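Local coordinates for tyrosyl-tRNA synthetase (Aeropyrum pernix, PDB 2CYA), which probably attaches tyrosine to its cognate tRNA in two steps, through a tyrosyl-adenylate intermediate made with ATP, at residues A[37-42]-A[174-179]; A[71-76]-A[112-117]. All coordinates share one frame; numbering follows the deposited sequence.

Overall arrangement
Both contacts are built on the central, mainly parallel sheet of the class I synthetase core, a Rossmann-type fold. Contact 1 joins strand 37-42 to the turn after helix 161-175. Contact 2 pairs strand 68-73 with strand 113-116, an outermost strand of the sheet within the chain. Their centres lie about 10 Å apart. Strands 37-42 and 68-73 are neighbours, and Ile-40 O lies 2.8 Å from Leu-72 N, a probable hydrogen bond. Tyr-39, Gln-169 and Asp-172 are predicted to bind tyrosine. Between nearest side-chain atoms, Gln-169 lies about 4 Å from Tyr-39 and Asp-172 about 3 Å from Leu-72. The two contacts thus meet beside the probable amino-acid pocket.

Contact 1 (A[37-42]-A[174-179]); sequences KGYIGY and FYMDLD
Lys-37 and Asp-179 are joined by two hydrogen bonds. Lys-37 N donates to the anti lone pair of Asp-179 OD2 at 2.9 Å, and the bond is nearly straight (170°). Asp-179 N returns a bond to Lys-37 O at 2.8 Å. Together they fix the turn against the start of the strand. The tight part lies deeper. Leu-178 CD2 rests on the Gly-38 backbone, 3.7 Å from Gly-38 C. The Met-176 side chain crosses that of Tyr-39 at about a right angle and meets the ring obliquely. Its bend at chi3 (-94°) brings CE to the CD1 side of the ring, and SD makes a Met-aromatic contact 5.1 Å from the ring centroid. This packs Met-176 against Tyr-39, a residue predicted to bind tyrosine. The looser part is partly exposed. There the extended Lys-37 chain passes the Asp-177 carbonyl and ends in a long salt bridge, NZ to Asp-177 OD2 at 3.8 Å. The same Asp-177 oxygen has a second salt bridge, to Lys-204. Asp-177 is the C-prime residue of the Schellman motif ending helix 161-175. The chain then enters strand 180-184, which bonds to strand 37-42, whose other neighbour is strand 68-73.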
loop_
_atom_site.group_PDB
_atom_site.type_symbol
_atom_site.label_atom_id
_atom_site.label_comp_id
_atom_site.label_asym_id
_atom_site.label_seq_id
_atom_site.Cartn_x
_atom_site.Cartn_y
_atom_site.Cartn_z
ATOM N N LYS A 37 -11.293 -18.056 15.631
ATOM C CA LYS A 37 -11.121 -18.000 14.175
ATOM C C LYS A 37 -9.647 -18.062 13.802
ATOM O O LYS A 37 -8.794 -17.491 14.490
ATOM C CB LYS A 37 -11.713 -16.713 13.610
ATOM C CG LYS A 37 -13.183 -16.516 13.897
ATOM C CD LYS A 37 -13.661 -15.213 13.266
ATOM C CE LYS A 37 -15.105 -14.922 13.624
ATOM N NZ LYS A 37 -15.621 -13.763 12.850
ATOM N N GLY A 38 -9.341 -18.769 12.720
ATOM C CA GLY A 38 -7.958 -18.871 12.309
ATOM C C GLY A 38 -7.871 -19.021 10.808
ATOM O O GLY A 38 -8.884 -19.222 10.134
ATOM N N TYR A 39 -6.665 -18.905 10.278
ATOM C CA TYR A 39 -6.473 -19.086 8.851
ATOM C C TYR A 39 -5.035 -19.444 8.584
ATOM O O TYR A 39 -4.218 -19.511 9.508
ATOM C CB TYR A 39 -6.797 -17.784 8.075
ATOM C CG TYR A 39 -5.589 -16.876 7.779
ATOM C CD1 TYR A 39 -5.496 -16.192 6.558
ATOM C CD2 TYR A 39 -4.549 -16.710 8.697
ATOM C CE1 TYR A 39 -4.411 -15.376 6.259
ATOM C CE2 TYR A 39 -3.446 -15.892 8.408
ATOM C CZ TYR A 39 -3.380 -15.229 7.182
ATOM O OH TYR A 39 -2.276 -14.459 6.843
ATOM N N ILE A 40 -4.764 -19.716 7.311
ATOM C CA ILE A 40 -3.414 -19.895 6.806
ATOM C C ILE A 40 -3.508 -19.145 5.474
ATOM O O ILE A 40 -4.548 -19.185 4.785
ATOM C CB ILE A 40 -2.956 -21.356 6.536
ATOM C CG1 ILE A 40 -1.480 -21.310 6.102
ATOM C CG2 ILE A 40 -3.822 -22.031 5.486
ATOM C CD1 ILE A 40 -0.793 -22.692 5.841
ATOM N N GLY A 41 -2.458 -18.399 5.162
ATOM C CA GLY A 41 -2.412 -17.671 3.919
ATOM C C GLY A 41 -1.207 -18.231 3.200
ATOM O O GLY A 41 -0.132 -18.370 3.795
ATOM N N TYR A 42 -1.363 -18.551 1.930
ATOM C CA TYR A 42 -0.250 -19.100 1.182
ATOM C C TYR A 42 -0.281 -18.573 -0.240
ATOM O O TYR A 42 -1.348 -18.269 -0.773
ATOM C CB TYR A 42 -0.350 -20.630 1.162
ATOM C CG TYR A 42 -1.334 -21.141 0.143
ATOM C CD1 TYR A 42 -0.904 -21.547 -1.119
ATOM C CD2 TYR A 42 -2.715 -21.140 0.407
ATOM C CE1 TYR A 42 -1.828 -21.940 -2.108
ATOM C CE2 TYR A 42 -3.645 -21.531 -0.573
ATOM C CZ TYR A 42 -3.187 -21.929 -1.824
ATOM O OH TYR A 42 -4.084 -22.330 -2.796
ATOM N N PHE A 174 -5.839 -9.169 10.462
ATOM C CA PHE A 174 -6.776 -8.311 11.192
ATOM C C PHE A 174 -8.131 -8.224 10.481
ATOM O O PHE A 174 -9.188 -8.317 11.119
ATOM C CB PHE A 174 -6.219 -6.887 11.384
ATOM C CG PHE A 174 -4.927 -6.813 12.186
ATOM C CD1 PHE A 174 -4.653 -7.729 13.204
ATOM C CD2 PHE A 174 -4.021 -5.769 11.963
ATOM C CE1 PHE A 174 -3.507 -7.607 13.986
ATOM C CE2 PHE A 174 -2.862 -5.631 12.740
ATOM C CZ PHE A 174 -2.598 -6.547 13.753
ATOM N N TYR A 175 -8.106 -8.048 9.163
ATOM C CA TYR A 175 -9.349 -7.941 8.408
ATOM C C TYR A 175 -10.246 -9.162 8.630
ATOM O O TYR A 175 -11.460 -9.023 8.765
ATOM C CB TYR A 175 -9.057 -7.797 6.915
ATOM C CG TYR A 175 -10.297 -7.613 6.068
ATOM C CD1 TYR A 175 -10.868 -6.348 5.889
ATOM C CD2 TYR A 175 -10.890 -8.703 5.424
ATOM C CE1 TYR A 175 -12.004 -6.175 5.075
ATOM C CE2 TYR A 175 -12.019 -8.542 4.617
ATOM C CZ TYR A 175 -12.569 -7.277 4.447
ATOM O OH TYR A 175 -13.690 -7.126 3.656
ATOM N N MET A 176 -9.654 -10.356 8.664
ATOM C CA MET A 176 -10.430 -11.583 8.883
ATOM C C MET A 176 -10.746 -11.840 10.350
ATOM O O MET A 176 -11.269 -12.899 10.713
ATOM C CB MET A 176 -9.716 -12.778 8.266
ATOM C CG MET A 176 -9.684 -12.702 6.744
ATOM S SD MET A 176 -8.963 -14.141 5.960
ATOM C CE MET A 176 -7.366 -13.592 5.804
ATOM N N ASP A 177 -10.417 -10.865 11.194
ATOM C CA ASP A 177 -10.736 -10.940 12.613
ATOM C C ASP A 177 -10.267 -12.244 13.239
ATOM O O ASP A 177 -11.031 -12.928 13.912
ATOM C CB ASP A 177 -12.255 -10.805 12.767
ATOM C CG ASP A 177 -12.671 -10.486 14.196
ATOM O OD1 ASP A 177 -12.012 -9.624 14.818
ATOM O OD2 ASP A 177 -13.655 -11.084 14.678
ATOM N N LEU A 178 -9.003 -12.573 13.024
ATOM C CA LEU A 178 -8.449 -13.825 13.511
ATOM C C LEU A 178 -7.844 -13.848 14.913
ATOM O O LEU A 178 -7.213 -12.874 15.364
ATOM C CB LEU A 178 -7.382 -14.307 12.536
ATOM C CG LEU A 178 -7.798 -14.445 11.079
ATOM C CD1 LEU A 178 -6.538 -14.841 10.293
ATOM C CD2 LEU A 178 -8.938 -15.493 10.911
ATOM N N ASP A 179 -8.027 -14.986 15.583
ATOM C CA ASP A 179 -7.440 -15.210 16.909
ATOM C C ASP A 179 -6.138 -15.987 16.700
ATOM O O ASP A 179 -5.240 -15.951 17.547
ATOM C CB ASP A 179 -8.383 -16.050 17.771
ATOM C CG ASP A 179 -9.689 -15.373 17.995
ATOM O OD1 ASP A 179 -9.709 -14.381 18.740
ATOM O OD2 ASP A 179 -10.686 -15.812 17.409
#

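Contact 2 (A[71-76]-A[112-117]); sequences VLEATW and VRFVDA
Strands 71-73 and 113-116 run parallel, 24° apart, pairing Val-71 with Phe-114, Leu-72 with Val-115 and Glu-73 with Asp-116. Val-71 N bonds to Arg-113 O, Val-115 N to Val-71 O and Glu-73 N to Val-115 O. Ala-117 N continues the series to Glu-73 O at 3.0 Å. Thr-75 N reaches the same oxygen from the opposite face of its carbonyl plane, closing an inverse gamma turn at Ala-74 before helix 75-80.

Val-71 and Phe-114 extend alongside each other from the sheet, with Val-71 CB 3.8 Å from Phe-114 CD2. Val-71 CG2 touches Val-112 CG1 at 3.6 Å. Val-112 CG1 also lies over one face of the Phe-114 ring, offset toward its rim. On the other face of the sheet, chi2 of Leu-72 (71°) turns CD1 to the neighbouring strand, 3.4 Å from Val-115 O and beside Val-115 CB.

Glu-73 and Asp-116 bring like charges near each other. One water donates to both, at 2.6 Å to Glu-73 OE1 and 2.8 Å to Asp-116 OD2. Arg-99 pairs with Glu-73 OE2. Asp-116 OD1 caps helix 117-121 at Glu-118 N.

Linked through helices 75-80 and 88-104, the strands form a beta-alpha-beta crossover of the Rossmann-type core. Helix 88-104 packs on the Glu-73 and Phe-114 face. On the other, Leu-72 touches Asp-172 of helix 161-175, predicted to bind tyrosine. Trp-76 packs on Ile-131 of the second subunit.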
loop_
_atom_site.group_PDB
_atom_site.type_symbol
_atom_site.label_atom_id
_atom_site.label_comp_id
_atom_site.label_asym_id
_atom_site.label_seq_id
_atom_site.Cartn_x
_atom_site.Cartn_y
_atom_site.Cartn_z
ATOM N N VAL A 71 -8.852 -20.422 4.518
ATOM C CA VAL A 71 -7.592 -20.552 3.813
ATOM C C VAL A 71 -7.600 -19.332 2.888
ATOM O O VAL A 71 -8.546 -19.128 2.120
ATOM C CB VAL A 71 -7.491 -21.856 2.962
ATOM C CG1 VAL A 71 -6.247 -21.783 2.066
ATOM C CG2 VAL A 71 -7.369 -23.110 3.882
ATOM N N LEU A 72 -6.581 -18.492 2.991
ATOM C CA LEU A 72 -6.527 -17.323 2.112
ATOM C C LEU A 72 -5.642 -17.631 0.912
ATOM O O LEU A 72 -4.443 -17.850 1.063
ATOM C CB LEU A 72 -5.959 -16.088 2.835
ATOM C CG LEU A 72 -5.809 -14.885 1.879
ATOM C CD1 LEU A 72 -7.214 -14.375 1.526
ATOM C CD2 LEU A 72 -4.951 -13.739 2.513
ATOM N N GLU A 73 -6.229 -17.664 -0.275
ATOM C CA GLU A 73 -5.440 -17.904 -1.479
ATOM C C GLU A 73 -4.846 -16.529 -1.735
ATOM O O GLU A 73 -5.497 -15.671 -2.315
ATOM C CB GLU A 73 -6.365 -18.371 -2.612
ATOM C CG GLU A 73 -7.049 -19.681 -2.204
ATOM C CD GLU A 73 -8.167 -20.128 -3.109
ATOM O OE1 GLU A 73 -8.744 -19.279 -3.829
ATOM O OE2 GLU A 73 -8.489 -21.345 -3.077
ATOM N N ALA A 74 -3.615 -16.330 -1.260
ATOM C CA ALA A 74 -2.917 -15.043 -1.345
ATOM C C ALA A 74 -2.401 -14.736 -2.738
ATOM O O ALA A 74 -1.188 -14.626 -2.953
ATOM C CB ALA A 74 -1.773 -15.026 -0.351
ATOM N N THR A 75 -3.333 -14.582 -3.674
ATOM C CA THR A 75 -2.986 -14.344 -5.062
ATOM C C THR A 75 -2.244 -13.043 -5.315
ATOM O O THR A 75 -1.309 -13.021 -6.113
ATOM C CB THR A 75 -4.237 -14.390 -5.962
ATOM O OG1 THR A 75 -5.129 -13.333 -5.598
ATOM C CG2 THR A 75 -4.956 -15.752 -5.812
ATOM N N TRP A 76 -2.642 -11.969 -4.636
ATOM C CA TRP A 76 -1.968 -10.690 -4.827
ATOM C C TRP A 76 -0.539 -10.758 -4.282
ATOM O O TRP A 76 0.384 -10.160 -4.834
ATOM C CB TRP A 76 -2.777 -9.557 -4.165
ATOM C CG TRP A 76 -3.959 -9.149 -5.004
ATOM C CD1 TRP A 76 -4.812 -9.976 -5.681
ATOM C CD2 TRP A 76 -4.411 -7.811 -5.264
ATOM N NE1 TRP A 76 -5.768 -9.238 -6.345
ATOM C CE2 TRP A 76 -5.541 -7.906 -6.108
ATOM C CE3 TRP A 76 -3.970 -6.542 -4.866
ATOM C CZ2 TRP A 76 -6.231 -6.780 -6.564
ATOM C CZ3 TRP A 76 -4.663 -5.416 -5.319
ATOM C CH2 TRP A 76 -5.778 -5.547 -6.157
ATOM N N VAL A 112 -14.044 -25.724 5.656
ATOM C CA VAL A 112 -13.062 -24.654 5.463
ATOM C C VAL A 112 -13.583 -23.594 4.494
ATOM O O VAL A 112 -14.158 -23.924 3.469
ATOM C CB VAL A 112 -11.731 -25.197 4.884
ATOM C CG1 VAL A 112 -10.722 -24.054 4.716
ATOM C CG2 VAL A 112 -11.165 -26.279 5.786
ATOM N N ARG A 113 -13.382 -22.321 4.825
ATOM C CA ARG A 113 -13.799 -21.245 3.942
ATOM C C ARG A 113 -12.597 -20.778 3.104
ATOM O O ARG A 113 -11.633 -20.213 3.625
ATOM C CB ARG A 113 -14.365 -20.081 4.757
ATOM C CG ARG A 113 -14.917 -18.948 3.900
ATOM C CD ARG A 113 -15.333 -17.733 4.747
ATOM N NE ARG A 113 -14.242 -17.213 5.583
ATOM C CZ ARG A 113 -13.892 -15.929 5.647
ATOM N NH1 ARG A 113 -14.537 -15.019 4.917
ATOM N NH2 ARG A 113 -12.913 -15.542 6.459
ATOM N N PHE A 114 -12.641 -21.049 1.805
ATOM C CA PHE A 114 -11.572 -20.635 0.908
ATOM C C PHE A 114 -11.879 -19.221 0.442
ATOM O O PHE A 114 -12.995 -18.936 0.010
ATOM C CB PHE A 114 -11.457 -21.588 -0.287
ATOM C CG PHE A 114 -10.831 -22.909 0.061
ATOM C CD1 PHE A 114 -11.607 -23.955 0.549
ATOM C CD2 PHE A 114 -9.458 -23.094 -0.069
ATOM C CE1 PHE A 114 -11.023 -25.177 0.902
ATOM C CE2 PHE A 114 -8.857 -24.310 0.280
ATOM C CZ PHE A 114 -9.644 -25.351 0.764
ATOM N N VAL A 115 -10.885 -18.344 0.559
ATOM C CA VAL A 115 -11.018 -16.933 0.210
ATOM C C VAL A 115 -9.905 -16.511 -0.729
ATOM O O VAL A 115 -8.722 -16.735 -0.439
ATOM C CB VAL A 115 -10.900 -16.047 1.481
ATOM C CG1 VAL A 115 -11.305 -14.612 1.187
ATOM C CG2 VAL A 115 -11.727 -16.621 2.584
ATOM N N ASP A 116 -10.278 -15.915 -1.851
ATOM C CA ASP A 116 -9.300 -15.395 -2.816
ATOM C C ASP A 116 -8.952 -13.973 -2.332
ATOM O O ASP A 116 -9.839 -13.209 -1.966
ATOM C CB ASP A 116 -9.928 -15.320 -4.222
ATOM C CG ASP A 116 -8.933 -14.879 -5.290
ATOM O OD1 ASP A 116 -8.288 -13.818 -5.124
ATOM O OD2 ASP A 116 -8.790 -15.596 -6.297
ATOM N N ALA A 117 -7.672 -13.620 -2.304
ATOM C CA ALA A 117 -7.272 -12.282 -1.855
ATOM C C ALA A 117 -8.070 -11.170 -2.565
ATOM O O ALA A 117 -8.224 -10.069 -2.037
ATOM C CB ALA A 117 -5.784 -12.088 -2.096
HETATM O O HOH W 1 -7.923 -18.225 -6.039
HETATM O O HOH W 2 -7.458 -13.330 -7.691
#